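Local coordinates for protein polysaccharide deacetylase (Streptococcus pyogenes, PDB 6DQ3) that removes N-acetyl groups from the linkage unit of streptococcal rhamnopolysaccharides in the cell wall, as a zinc-dependent carbohydrate esterase of family 4, at residues M44-P54 with P67-T75; T116-K124 with Y158-N166. All blocks are in the same frame, centred on the assembly; numbering follows the deposited sequence.

Contact 1. Residues M44-P54 with P67-T75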
loop_
_atom_site.group_PDB
_atom_site.type_symbol
_atom_site.label_atom_id
_atom_site.label_comp_id
_atom_site.label_asym_id
_atom_site.label_seq_id
_atom_site.Cartn_x
_atom_site.Cartn_y
_atom_site.Cartn_z
ATOM N N MET A 44 5.632 7.193 -15.259
ATOM C CA MET A 44 4.309 7.602 -14.796
ATOM C C MET A 44 4.179 9.120 -14.791
ATOM O O MET A 44 3.145 9.665 -15.197
ATOM C CB MET A 44 4.038 7.044 -13.401
ATOM C CG MET A 44 3.859 5.538 -13.356
ATOM S SD MET A 44 3.494 4.952 -11.694
ATOM C CE MET A 44 4.671 3.607 -11.551
ATOM N N LYS A 45 5.219 9.822 -14.336
ATOM C CA LYS A 45 5.169 11.279 -14.288
ATOM C C LYS A 45 5.062 11.862 -15.692
ATOM O O LYS A 45 4.237 12.748 -15.949
ATOM C CB LYS A 45 6.408 11.814 -13.568
ATOM C CG LYS A 45 6.271 13.241 -13.044
ATOM C CD LYS A 45 5.352 13.281 -11.823
ATOM C CE LYS A 45 5.299 14.664 -11.178
ATOM N NZ LYS A 45 4.377 14.678 -10.004
ATOM N N ASP A 46 5.884 11.362 -16.618
ATOM C CA ASP A 46 5.855 11.853 -17.992
ATOM C C ASP A 46 4.493 11.620 -18.637
ATOM O O ASP A 46 4.034 12.433 -19.450
ATOM C CB ASP A 46 6.952 11.169 -18.811
ATOM C CG ASP A 46 8.350 11.651 -18.449
ATOM O OD1 ASP A 46 8.471 12.631 -17.686
ATOM O OD2 ASP A 46 9.331 11.047 -18.935
ATOM N N GLU A 47 3.844 10.506 -18.306
ATOM C CA GLU A 47 2.516 10.195 -18.818
ATOM C C GLU A 47 1.416 10.966 -18.104
ATOM O O GLU A 47 0.236 10.755 -18.409
ATOM C CB GLU A 47 2.261 8.690 -18.702
ATOM C CG GLU A 47 3.019 7.867 -19.733
ATOM C CD GLU A 47 2.396 7.966 -21.114
ATOM O OE1 GLU A 47 1.174 7.744 -21.221
ATOM O OE2 GLU A 47 3.121 8.276 -22.083
ATOM N N GLY A 48 1.767 11.845 -17.170
ATOM C CA GLY A 48 0.789 12.689 -16.522
ATOM C C GLY A 48 0.001 12.040 -15.412
ATOM O O GLY A 48 -1.110 12.494 -15.121
ATOM N N TYR A 49 0.537 11.004 -14.770
ATOM C CA TYR A 49 -0.197 10.330 -13.712
ATOM C C TYR A 49 -0.312 11.214 -12.475
ATOM O O TYR A 49 0.630 11.915 -12.097
ATOM C CB TYR A 49 0.469 9.001 -13.347
ATOM C CG TYR A 49 -0.100 7.825 -14.110
ATOM C CD1 TYR A 49 0.413 7.469 -15.347
ATOM C CD2 TYR A 49 -1.168 7.086 -13.605
ATOM C CE1 TYR A 49 -0.103 6.408 -16.060
ATOM C CE2 TYR A 49 -1.696 6.014 -14.314
ATOM C CZ TYR A 49 -1.160 5.682 -15.543
ATOM O OH TYR A 49 -1.672 4.626 -16.265
ATOM N N TYR A 50 -1.496 11.181 -11.866
ATOM C CA TYR A 50 -1.794 11.802 -10.580
ATOM C C TYR A 50 -1.684 10.729 -9.502
ATOM O O TYR A 50 -2.309 9.670 -9.611
ATOM C CB TYR A 50 -3.204 12.406 -10.633
ATOM C CG TYR A 50 -3.684 13.139 -9.401
ATOM C CD1 TYR A 50 -4.061 12.448 -8.256
ATOM C CD2 TYR A 50 -3.804 14.523 -9.398
ATOM C CE1 TYR A 50 -4.511 13.121 -7.129
ATOM C CE2 TYR A 50 -4.257 15.201 -8.281
ATOM C CZ TYR A 50 -4.609 14.497 -7.149
ATOM O OH TYR A 50 -5.059 15.180 -6.041
ATOM N N PHE A 51 -0.880 10.996 -8.476
ATOM C CA PHE A 51 -0.602 10.019 -7.430
ATOM C C PHE A 51 -1.561 10.224 -6.263
ATOM O O PHE A 51 -1.554 11.279 -5.622
ATOM C CB PHE A 51 0.853 10.139 -6.971
ATOM C CG PHE A 51 1.848 9.885 -8.068
ATOM C CD1 PHE A 51 2.199 8.590 -8.408
ATOM C CD2 PHE A 51 2.437 10.937 -8.753
ATOM C CE1 PHE A 51 3.100 8.345 -9.421
ATOM C CE2 PHE A 51 3.349 10.697 -9.765
ATOM C CZ PHE A 51 3.680 9.403 -10.099
ATOM N N LEU A 52 -2.368 9.209 -5.979
ATOM C CA LEU A 52 -3.473 9.353 -5.047
ATOM C C LEU A 52 -3.083 9.009 -3.615
ATOM O O LEU A 52 -2.221 8.163 -3.367
ATOM C CB LEU A 52 -4.632 8.450 -5.470
ATOM C CG LEU A 52 -5.131 8.582 -6.907
ATOM C CD1 LEU A 52 -5.906 7.328 -7.294
ATOM C CD2 LEU A 52 -5.983 9.827 -7.048
ATOM N N SER A 53 -3.750 9.681 -2.663
ATOM C CA SER A 53 -3.777 9.289 -1.263
ATOM C C SER A 53 -4.935 8.329 -1.012
ATOM O O SER A 53 -5.864 8.238 -1.824
ATOM C CB SER A 53 -3.943 10.517 -0.377
ATOM O OG SER A 53 -5.273 11.004 -0.468
ATOM N N PRO A 54 -4.925 7.607 0.117
ATOM C CA PRO A 54 -6.080 6.741 0.432
ATOM C C PRO A 54 -7.409 7.487 0.422
ATOM O O PRO A 54 -8.401 6.982 -0.120
ATOM C CB PRO A 54 -5.741 6.195 1.829
ATOM C CG PRO A 54 -4.232 6.270 1.918
ATOM C CD PRO A 54 -3.852 7.504 1.128
ATOM N N PRO A 67 -9.889 12.368 -10.092
ATOM C CA PRO A 67 -9.365 13.742 -10.084
ATOM C C PRO A 67 -8.502 14.084 -11.288
ATOM O O PRO A 67 -8.139 15.257 -11.455
ATOM C CB PRO A 67 -8.547 13.796 -8.783
ATOM C CG PRO A 67 -8.101 12.386 -8.564
ATOM C CD PRO A 67 -9.238 11.515 -9.076
ATOM N N ALA A 68 -8.175 13.109 -12.130
ATOM C CA ALA A 68 -7.384 13.338 -13.330
ATOM C C ALA A 68 -7.691 12.214 -14.309
ATOM O O ALA A 68 -8.327 11.218 -13.956
ATOM C CB ALA A 68 -5.887 13.400 -13.014
ATOM N N LYS A 69 -7.231 12.381 -15.550
ATOM C CA LYS A 69 -7.421 11.323 -16.536
ATOM C C LYS A 69 -6.633 10.076 -16.156
ATOM O O LYS A 69 -7.139 8.954 -16.278
ATOM C CB LYS A 69 -7.025 11.813 -17.929
ATOM C CG LYS A 69 -8.026 12.778 -18.554
ATOM C CD LYS A 69 -7.540 13.277 -19.908
ATOM C CE LYS A 69 -8.435 14.383 -20.457
ATOM N NZ LYS A 69 -7.899 14.938 -21.733
ATOM N N LYS A 70 -5.401 10.244 -15.678
ATOM C CA LYS A 70 -4.563 9.122 -15.270
ATOM C C LYS A 70 -4.263 9.232 -13.782
ATOM O O LYS A 70 -3.729 10.247 -13.322
ATOM C CB LYS A 70 -3.274 9.080 -16.088
ATOM C CG LYS A 70 -3.536 9.139 -17.580
ATOM C CD LYS A 70 -2.322 8.718 -18.373
ATOM C CE LYS A 70 -2.492 9.068 -19.837
ATOM N NZ LYS A 70 -1.173 9.340 -20.462
ATOM N N VAL A 71 -4.621 8.191 -13.031
ATOM C CA VAL A 71 -4.437 8.167 -11.587
ATOM C C VAL A 71 -3.847 6.819 -11.196
ATOM O O VAL A 71 -4.010 5.811 -11.887
ATOM C CB VAL A 71 -5.752 8.406 -10.808
ATOM C CG1 VAL A 71 -6.421 9.690 -11.258
ATOM C CG2 VAL A 71 -6.683 7.209 -10.960
ATOM N N VAL A 72 -3.169 6.810 -10.051
ATOM C CA VAL A 72 -2.572 5.591 -9.527
ATOM C C VAL A 72 -2.463 5.721 -8.016
ATOM O O VAL A 72 -2.247 6.811 -7.482
ATOM C CB VAL A 72 -1.187 5.315 -10.159
ATOM C CG1 VAL A 72 -0.235 6.472 -9.882
ATOM C CG2 VAL A 72 -0.633 4.007 -9.629
ATOM N N TRP A 73 -2.624 4.593 -7.327
ATOM C CA TRP A 73 -2.407 4.501 -5.888
ATOM C C TRP A 73 -1.191 3.609 -5.671
ATOM O O TRP A 73 -1.257 2.396 -5.892
ATOM C CB TRP A 73 -3.640 3.943 -5.182
ATOM C CG TRP A 73 -3.543 3.967 -3.686
ATOM C CD1 TRP A 73 -2.637 4.661 -2.924
ATOM C CD2 TRP A 73 -4.374 3.253 -2.767
ATOM N NE1 TRP A 73 -2.868 4.428 -1.590
ATOM C CE2 TRP A 73 -3.926 3.567 -1.467
ATOM C CE3 TRP A 73 -5.457 2.381 -2.914
ATOM C CZ2 TRP A 73 -4.525 3.037 -0.325
ATOM C CZ3 TRP A 73 -6.047 1.859 -1.781
ATOM C CH2 TRP A 73 -5.580 2.189 -0.506
ATOM N N LEU A 74 -0.081 4.215 -5.256
ATOM C CA LEU A 74 1.145 3.484 -4.972
ATOM C C LEU A 74 1.090 2.977 -3.537
ATOM O O LEU A 74 1.010 3.781 -2.599
ATOM C CB LEU A 74 2.374 4.374 -5.158
ATOM C CG LEU A 74 2.591 5.116 -6.475
ATOM C CD1 LEU A 74 3.898 5.907 -6.394
ATOM C CD2 LEU A 74 2.594 4.155 -7.631
ATOM N N THR A 75 1.141 1.654 -3.363
ATOM C CA THR A 75 1.090 1.051 -2.037
ATOM C C THR A 75 2.298 0.158 -1.792
ATOM O O THR A 75 2.772 -0.536 -2.697
ATOM C CB THR A 75 -0.198 0.229 -1.823
ATOM O OG1 THR A 75 -0.172 -0.969 -2.612
ATOM C CG2 THR A 75 -1.430 1.050 -2.189
HETATM O O HOH W 1 -3.713 12.753 -15.934
HETATM O O HOH W 2 -0.059 7.017 -4.628
#
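Tyr50 and Phe51 pair in parallel with Val71 and Val72, and three backbone bonds hold the ladder: Tyr50 N to Lys70 O (2.8 Å), Val72 N to Tyr50 O (3.0 Å) and Leu52 N to Val72 O (2.8 Å). Beyond each end a water carries the pairing on, joining Gly48 O to Lys70 N and Leu52 O to Leu74 N. The straight Lys70 chain does double duty. Its CB lies over the centre of the Tyr49 ring, 3.7 Å from the centroid, while NZ, 2.9 Å from Glu47 O, sits on a lone pair of that carbonyl and also forms a salt bridge with Glu47 OE1, approaching it from outside the carboxylate plane. Gly48 accepts the positive phi of the Schellman turn that ends the helix there. On one face of the sheet Phe51 lies alongside Val72, CD1 to CG1 3.5 Å; on the other, Pro67 CG covers a face of the Tyr50 ring and touches Leu52 CD2. These two strands belong to a beta-alpha-beta unit through helix 54-63. Strand 71-77 continues the sheet to strands 8-14 and 98-102, and helix 221-228 packs on Met44, Tyr49 and Val72.

Contact 2. Residues T116-K124 with Y158-N166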
loop_
_atom_site.group_PDB
_atom_site.type_symbol
_atom_site.label_atom_id
_atom_site.label_comp_id
_atom_site.label_asym_id
_atom_site.label_seq_id
_atom_site.Cartn_x
_atom_site.Cartn_y
_atom_site.Cartn_z
ATOM N N THR A 116 10.151 3.609 11.758
ATOM C CA THR A 116 9.944 4.161 13.086
ATOM C C THR A 116 8.859 5.234 13.037
ATOM O O THR A 116 8.526 5.763 11.974
ATOM C CB THR A 116 11.234 4.772 13.633
ATOM O OG1 THR A 116 11.481 6.006 12.950
ATOM C CG2 THR A 116 12.415 3.837 13.442
ATOM N N LEU A 117 8.326 5.577 14.211
ATOM C CA LEU A 117 7.321 6.635 14.271
ATOM C C LEU A 117 7.898 7.967 13.809
ATOM O O LEU A 117 7.230 8.728 13.100
ATOM C CB LEU A 117 6.768 6.774 15.686
ATOM C CG LEU A 117 5.840 5.672 16.182
ATOM C CD1 LEU A 117 5.598 5.888 17.682
ATOM C CD2 LEU A 117 4.535 5.628 15.425
ATOM N N LYS A 118 9.134 8.276 14.216
ATOM C CA LYS A 118 9.750 9.532 13.807
ATOM C C LYS A 118 9.855 9.614 12.291
ATOM O O LYS A 118 9.597 10.666 11.696
ATOM C CB LYS A 118 11.129 9.672 14.455
ATOM C CG LYS A 118 11.834 10.992 14.179
ATOM C CD LYS A 118 13.155 11.075 14.944
ATOM C CE LYS A 118 13.921 12.352 14.611
ATOM N NZ LYS A 118 15.229 12.438 15.328
ATOM N N GLN A 119 10.224 8.506 11.646
ATOM C CA GLN A 119 10.319 8.496 10.192
ATOM C C GLN A 119 8.954 8.702 9.547
ATOM O O GLN A 119 8.833 9.425 8.555
ATOM C CB GLN A 119 10.949 7.188 9.721
ATOM C CG GLN A 119 12.428 7.096 10.041
ATOM C CD GLN A 119 12.948 5.677 10.003
ATOM O OE1 GLN A 119 12.193 4.733 9.771
ATOM N NE2 GLN A 119 14.247 5.516 10.233
ATOM N N MET A 120 7.911 8.075 10.094
ATOM C CA MET A 120 6.581 8.243 9.520
ATOM C C MET A 120 6.111 9.685 9.643
ATOM O O MET A 120 5.543 10.241 8.696
ATOM C CB MET A 120 5.595 7.289 10.193
ATOM C CG MET A 120 5.926 5.815 9.977
ATOM S SD MET A 120 4.694 4.713 10.705
ATOM C CE MET A 120 5.716 3.632 11.707
ATOM N N LYS A 121 6.360 10.318 10.791
ATOM C CA LYS A 121 5.969 11.712 10.961
ATOM C C LYS A 121 6.681 12.609 9.955
ATOM O O LYS A 121 6.085 13.555 9.422
ATOM C CB LYS A 121 6.255 12.164 12.392
ATOM C CG LYS A 121 5.436 11.424 13.449
ATOM C CD LYS A 121 5.866 11.812 14.861
ATOM C CE LYS A 121 4.981 11.153 15.914
ATOM N NZ LYS A 121 5.348 11.592 17.290
ATOM N N GLU A 122 7.955 12.322 9.672
ATOM C CA GLU A 122 8.680 13.079 8.657
ATOM C C GLU A 122 8.043 12.889 7.288
ATOM O O GLU A 122 7.800 13.859 6.560
ATOM C CB GLU A 122 10.150 12.649 8.625
ATOM C CG GLU A 122 10.958 13.292 7.502
ATOM C CD GLU A 122 12.356 12.698 7.328
ATOM O OE1 GLU A 122 12.838 11.984 8.233
ATOM O OE2 GLU A 122 12.970 12.953 6.270
ATOM N N MET A 123 7.757 11.636 6.925
ATOM C CA MET A 123 7.307 11.331 5.572
ATOM C C MET A 123 5.892 11.834 5.309
ATOM O O MET A 123 5.557 12.154 4.164
ATOM C CB MET A 123 7.392 9.823 5.330
ATOM C CG MET A 123 8.818 9.304 5.163
ATOM S SD MET A 123 8.913 7.564 4.678
ATOM C CE MET A 123 8.573 6.743 6.229
ATOM N N LYS A 124 5.052 11.910 6.347
ATOM C CA LYS A 124 3.693 12.411 6.158
ATOM C C LYS A 124 3.685 13.859 5.689
ATOM O O LYS A 124 2.730 14.294 5.036
ATOM C CB LYS A 124 2.894 12.290 7.456
ATOM C CG LYS A 124 2.451 10.882 7.803
ATOM C CD LYS A 124 1.630 10.854 9.090
ATOM C CE LYS A 124 0.318 11.622 8.951
ATOM N NZ LYS A 124 -0.559 11.473 10.147
ATOM N N TYR A 158 -3.336 2.537 17.311
ATOM C CA TYR A 158 -1.941 2.934 17.462
ATOM C C TYR A 158 -1.557 3.989 16.431
ATOM O O TYR A 158 -1.019 5.043 16.780
ATOM C CB TYR A 158 -1.053 1.692 17.346
ATOM C CG TYR A 158 0.437 1.934 17.460
ATOM C CD1 TYR A 158 1.070 1.947 18.698
ATOM C CD2 TYR A 158 1.211 2.123 16.327
ATOM C CE1 TYR A 158 2.444 2.162 18.800
ATOM C CE2 TYR A 158 2.580 2.337 16.417
ATOM C CZ TYR A 158 3.190 2.355 17.651
ATOM O OH TYR A 158 4.553 2.568 17.726
ATOM N N LEU A 159 -1.835 3.728 15.153
ATOM C CA LEU A 159 -1.519 4.709 14.121
ATOM C C LEU A 159 -2.301 6.001 14.331
ATOM O O LEU A 159 -1.747 7.100 14.204
ATOM C CB LEU A 159 -1.810 4.127 12.739
ATOM C CG LEU A 159 -0.983 2.903 12.351
ATOM C CD1 LEU A 159 -1.620 2.172 11.183
ATOM C CD2 LEU A 159 0.442 3.307 12.013
ATOM N N ASP A 160 -3.594 5.887 14.659
ATOM C CA ASP A 160 -4.418 7.072 14.860
ATOM C C ASP A 160 -3.868 7.953 15.969
ATOM O O ASP A 160 -3.823 9.181 15.832
ATOM C CB ASP A 160 -5.855 6.675 15.202
ATOM C CG ASP A 160 -6.577 6.041 14.041
ATOM O OD1 ASP A 160 -5.973 5.929 12.957
ATOM O OD2 ASP A 160 -7.756 5.656 14.211
ATOM N N LYS A 161 -3.463 7.349 17.085
ATOM C CA LYS A 161 -2.959 8.134 18.203
ATOM C C LYS A 161 -1.539 8.620 17.936
ATOM O O LYS A 161 -1.257 9.817 18.051
ATOM C CB LYS A 161 -3.018 7.305 19.485
ATOM C CG LYS A 161 -2.583 8.058 20.730
ATOM C CD LYS A 161 -2.669 7.174 21.971
ATOM C CE LYS A 161 -2.242 7.925 23.223
ATOM N NZ LYS A 161 -2.367 7.091 24.453
ATOM N N GLN A 162 -0.638 7.712 17.557
ATOM C CA GLN A 162 0.774 8.075 17.461
ATOM C C GLN A 162 1.053 8.996 16.279
ATOM O O GLN A 162 1.963 9.830 16.351
ATOM C CB GLN A 162 1.638 6.820 17.356
ATOM C CG GLN A 162 1.535 5.884 18.544
ATOM C CD GLN A 162 1.857 6.569 19.855
ATOM O OE1 GLN A 162 2.699 7.464 19.910
ATOM N NE2 GLN A 162 1.174 6.160 20.919
ATOM N N LEU A 163 0.302 8.860 15.187
ATOM C CA LEU A 163 0.445 9.737 14.033
ATOM C C LEU A 163 -0.677 10.767 13.935
ATOM O O LEU A 163 -0.755 11.493 12.939
ATOM C CB LEU A 163 0.512 8.907 12.751
ATOM C CG LEU A 163 1.578 7.808 12.733
ATOM C CD1 LEU A 163 1.508 7.046 11.405
ATOM C CD2 LEU A 163 2.973 8.376 12.960
ATOM N N ASN A 164 -1.537 10.848 14.946
ATOM C CA ASN A 164 -2.578 11.872 15.029
ATOM C C ASN A 164 -3.406 11.930 13.746
ATOM O O ASN A 164 -3.485 12.957 13.063
ATOM C CB ASN A 164 -1.964 13.240 15.342
ATOM C CG ASN A 164 -3.010 14.289 15.659
ATOM O OD1 ASN A 164 -4.121 13.961 16.074
ATOM N ND2 ASN A 164 -2.662 15.557 15.464
ATOM N N GLN A 165 -4.053 10.811 13.439
ATOM C CA GLN A 165 -4.755 10.681 12.174
ATOM C C GLN A 165 -5.973 9.784 12.351
ATOM O O GLN A 165 -6.254 9.286 13.444
ATOM C CB GLN A 165 -3.822 10.120 11.093
ATOM C CG GLN A 165 -3.392 8.672 11.336
ATOM C CD GLN A 165 -2.414 8.155 10.293
ATOM O OE1 GLN A 165 -1.514 8.870 9.861
ATOM N NE2 GLN A 165 -2.590 6.904 9.887
ATOM N N ASN A 166 -6.699 9.592 11.252
ATOM C CA ASN A 166 -7.802 8.638 11.162
ATOM C C ASN A 166 -7.443 7.658 10.051
ATOM O O ASN A 166 -7.605 7.965 8.865
ATOM C CB ASN A 166 -9.128 9.337 10.882
ATOM C CG ASN A 166 -10.271 8.356 10.704
ATOM O OD1 ASN A 166 -10.203 7.216 11.163
ATOM N ND2 ASN A 166 -11.331 8.799 10.035
HETATM O O HOH W 3 -2.546 13.241 9.999
#
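Leu117 and Leu163 touch through their CD2 methyls, 4.0 Å apart, because in both residues CG stands anti to the carbonyl carbon (chi1 -72° in Leu117) and the chain then runs on toward the other segment. At the polar end, Lys124 starts in the same way but bends at chi3 (64°), which brings NZ to Gln165, whose own CG sits between its backbone N and carbonyl carbon before the chain extends.

The helices 117-124 and 158-162, which flank the sheet of this carbohydrate esterase 4 domain, cross at -71°. Their axes are 11.9 Å apart, which leaves the bridging to side chains of helix 117-124; these meet both side chains and backbone oxygens of the partner. Both methyls of branched Leu117 sit between Tyr158 and Gln162, CD1 nearest Tyr158 OH and CD2 nearest Gln162 CB at 3.7 Å. Tyr158 approaches from the opposite direction, and Gln162 CG, one turn on, covers the centre of one face of its ring. Leu163 CD2 also packs on Met120 CB and on the aliphatic part of Lys121, whose CE reaches Gln162 O. The flexible thioether of Met120 suits this buried place, its SD lying 4.0 Å from Leu163 CD1, and Met120 also packs on Phe130 of strand 128-132.

The helix ends at Gln162 and is closed by a Schellman motif in which Asn164 is the C-prime residue with positive phi. Lys124 NZ donates to Leu163 O and to Gln165 OE1, both at 2.8 Å, the second in the carbonyl plane on a lone pair; a water accepts its third bond and donates to Asn164 O. Gln165 NE2 in turn binds Phe130 O and Thr167 OG1, which helps to fix the amide's orientation. The ammonium thus meets neutral oxygens at a helix C terminus, where the dipole would probably favour its positive charge.

From the N terminus, the chain runs through strand 8-14 and helix 34-46 into contact 1, which closes a short loop when strand 71-77, after helix 54-63, returns beside strand 50-51. Only later does contact 2 open: residues 116-124 are joined by 158-166 after strand 128-132 and most of helix 145-162. The two loops follow in series, neither nested nor crossed, with centres about 23 Å apart and nearest atoms about 7 Å apart. Contact 1 fastens a strand pair within the central sheet, whereas contact 2 ties together helices around it. Strand 98-102 connects them, pairing with strand 71-77 and with strand 128-132, whose Phe130 touches Met120 and Lys124.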